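PDB 4HR6: lectin from Trichosanthes anguina, which probably binds carbohydrate as part of a three-chain, nontoxic homologue of type II ribosome-inactivating proteins. Local coordinates for residues 18-21 with 22-26. Numbering follows the deposited sequence.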
loop_
_atom_site.group_PDB
_atom_site.type_symbol
_atom_site.label_atom_id
_atom_site.label_comp_id
_atom_site.label_asym_id
_atom_site.label_seq_id
_atom_site.Cartn_x
_atom_site.Cartn_y
_atom_site.Cartn_z
ATOM N N GLY A 18 -5.159 13.791 -7.077
ATOM C CA GLY A 18 -6.398 13.428 -6.394
ATOM C C GLY A 18 -7.593 13.433 -7.311
ATOM O O GLY A 18 -8.423 12.521 -7.253
ATOM N N ARG A 19 -7.680 14.448 -8.169
ATOM C CA ARG A 19 -8.779 14.532 -9.126
ATOM C C ARG A 19 -8.689 13.442 -10.234
ATOM O O ARG A 19 -9.708 12.902 -10.668
ATOM C CB ARG A 19 -8.890 15.953 -9.726
ATOM C CG ARG A 19 -9.945 16.070 -10.834
ATOM C CD ARG A 19 -10.933 17.218 -10.655
ATOM N NE ARG A 19 -10.679 18.332 -11.578
ATOM C CZ ARG A 19 -11.283 18.527 -12.757
ATOM N NH1 ARG A 19 -12.211 17.688 -13.216
ATOM N NH2 ARG A 19 -10.948 19.587 -13.491
ATOM N N VAL A 20 -7.485 13.123 -10.694
ATOM C CA VAL A 20 -7.328 12.063 -11.680
ATOM C C VAL A 20 -7.861 10.745 -11.091
ATOM O O VAL A 20 -8.677 10.088 -11.723
ATOM C CB VAL A 20 -5.879 11.926 -12.149
ATOM C CG1 VAL A 20 -5.666 10.643 -12.949
ATOM C CG2 VAL A 20 -5.494 13.132 -12.977
ATOM N N ARG A 21 -7.438 10.416 -9.872
ATOM C CA ARG A 21 -7.897 9.203 -9.166
ATOM C C ARG A 21 -9.407 9.131 -8.994
ATOM O O ARG A 21 -9.999 8.072 -9.177
ATOM C CB ARG A 21 -7.237 9.085 -7.785
ATOM C CG ARG A 21 -5.757 8.791 -7.860
ATOM C CD ARG A 21 -5.160 8.743 -6.476
ATOM N NE ARG A 21 -3.745 8.423 -6.530
ATOM C CZ ARG A 21 -2.859 8.794 -5.617
ATOM N NH1 ARG A 21 -3.215 9.559 -4.583
ATOM N NH2 ARG A 21 -1.598 8.448 -5.756
ATOM N N GLU A 22 -10.027 10.251 -8.647
ATOM C CA GLU A 22 -11.469 10.285 -8.421
ATOM C C GLU A 22 -12.257 10.091 -9.708
ATOM O O GLU A 22 -13.325 9.460 -9.711
ATOM C CB GLU A 22 -11.863 11.609 -7.773
ATOM C CG GLU A 22 -13.318 11.698 -7.352
ATOM C CD GLU A 22 -13.667 13.045 -6.726
ATOM O OE1 GLU A 22 -12.777 13.696 -6.122
ATOM O OE2 GLU A 22 -14.847 13.452 -6.846
ATOM N N GLU A 23 -11.756 10.649 -10.797
ATOM C CA GLU A 23 -12.444 10.522 -12.072
ATOM C C GLU A 23 -12.216 9.158 -12.750
ATOM O O GLU A 23 -13.066 8.717 -13.502
ATOM C CB GLU A 23 -12.068 11.665 -13.017
ATOM C CG GLU A 23 -12.760 12.980 -12.662
ATOM C CD GLU A 23 -12.530 14.067 -13.697
ATOM O OE1 GLU A 23 -11.400 14.591 -13.780
ATOM O OE2 GLU A 23 -13.484 14.394 -14.437
ATOM N N LEU A 24 -11.079 8.505 -12.497
ATOM C CA LEU A 24 -10.774 7.204 -13.124
ATOM C C LEU A 24 -11.203 5.973 -12.296
ATOM O O LEU A 24 -11.489 4.911 -12.866
ATOM C CB LEU A 24 -9.286 7.102 -13.432
ATOM C CG LEU A 24 -8.766 8.033 -14.530
ATOM C CD1 LEU A 24 -7.281 7.792 -14.722
ATOM C CD2 LEU A 24 -9.512 7.828 -15.834
ATOM N N GLY A 25 -11.214 6.125 -10.972
ATOM C CA GLY A 25 -11.532 5.055 -10.055
ATOM C C GLY A 25 -13.031 4.881 -9.887
ATOM O O GLY A 25 -13.767 5.857 -9.747
ATOM N N SER A 26 -13.481 3.630 -9.911
ATOM C CA SER A 26 -14.888 3.305 -9.723
ATOM C C SER A 26 -15.355 3.771 -8.354
ATOM O O SER A 26 -14.661 3.571 -7.350
ATOM C CB SER A 26 -15.118 1.795 -9.838
ATOM O OG SER A 26 -16.467 1.446 -9.528
#
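The last turns of helix 10-24 bring Arg-19 against Glu-23 and Val-20 against Leu-24, each pair one helical turn apart. Four successive i to i+4 backbone hydrogen bonds hold this end together: the amides of Glu-22, Glu-23, Leu-24 and Gly-25 donate to the carbonyls of Gly-18, Arg-19, Val-20 and Arg-21. Gly-25 N to Arg-21 O, at 2.9 Å, is the last of the four, and Gly-25, its donor, is the first residue to leave helical phi/psi. Arg-19 and Glu-23 run side by side in the same direction and meet in a salt bridge, Arg-19 NH1 to Glu-23 OE1, at a fairly long 3.3 Å. Arg-19 leaves the helix with CG anti to the backbone N (chi1 175°), and bends at chi2 and chi3 bring NH1 beside the carboxylate; the two planes are 29° apart and OE1 approaches the guanidinium obliquely. The same oxygen lies 3.6 Å from Arg-19 CG and is also hydrogen-bonded to the hydroxyl of Tyr-4 of the neighbouring lectin chain, so OE1 has a partner on its own helix and one across the chain boundary. On the buried face, Val-20 CG1 lies 3.7 Å from Leu-24 CD1, with the two side chains aligned alongside each other. Val-20 packs on Ser-118 and Leu-24 on Val-22 of the neighbouring lectin chain, while the extended Arg-21 bonds through NE to Ser-118 O and through NH1 in a salt bridge to Glu-124, both of that chain. Beyond the helix the backbone straightens into strand 25-26, where Ser-26 pairs with Val-36: a helix C-terminus that combines an i, i+4 Arg-Glu salt bridge with a Val-Leu i, i+4 pair packed against the neighbouring lectin chain.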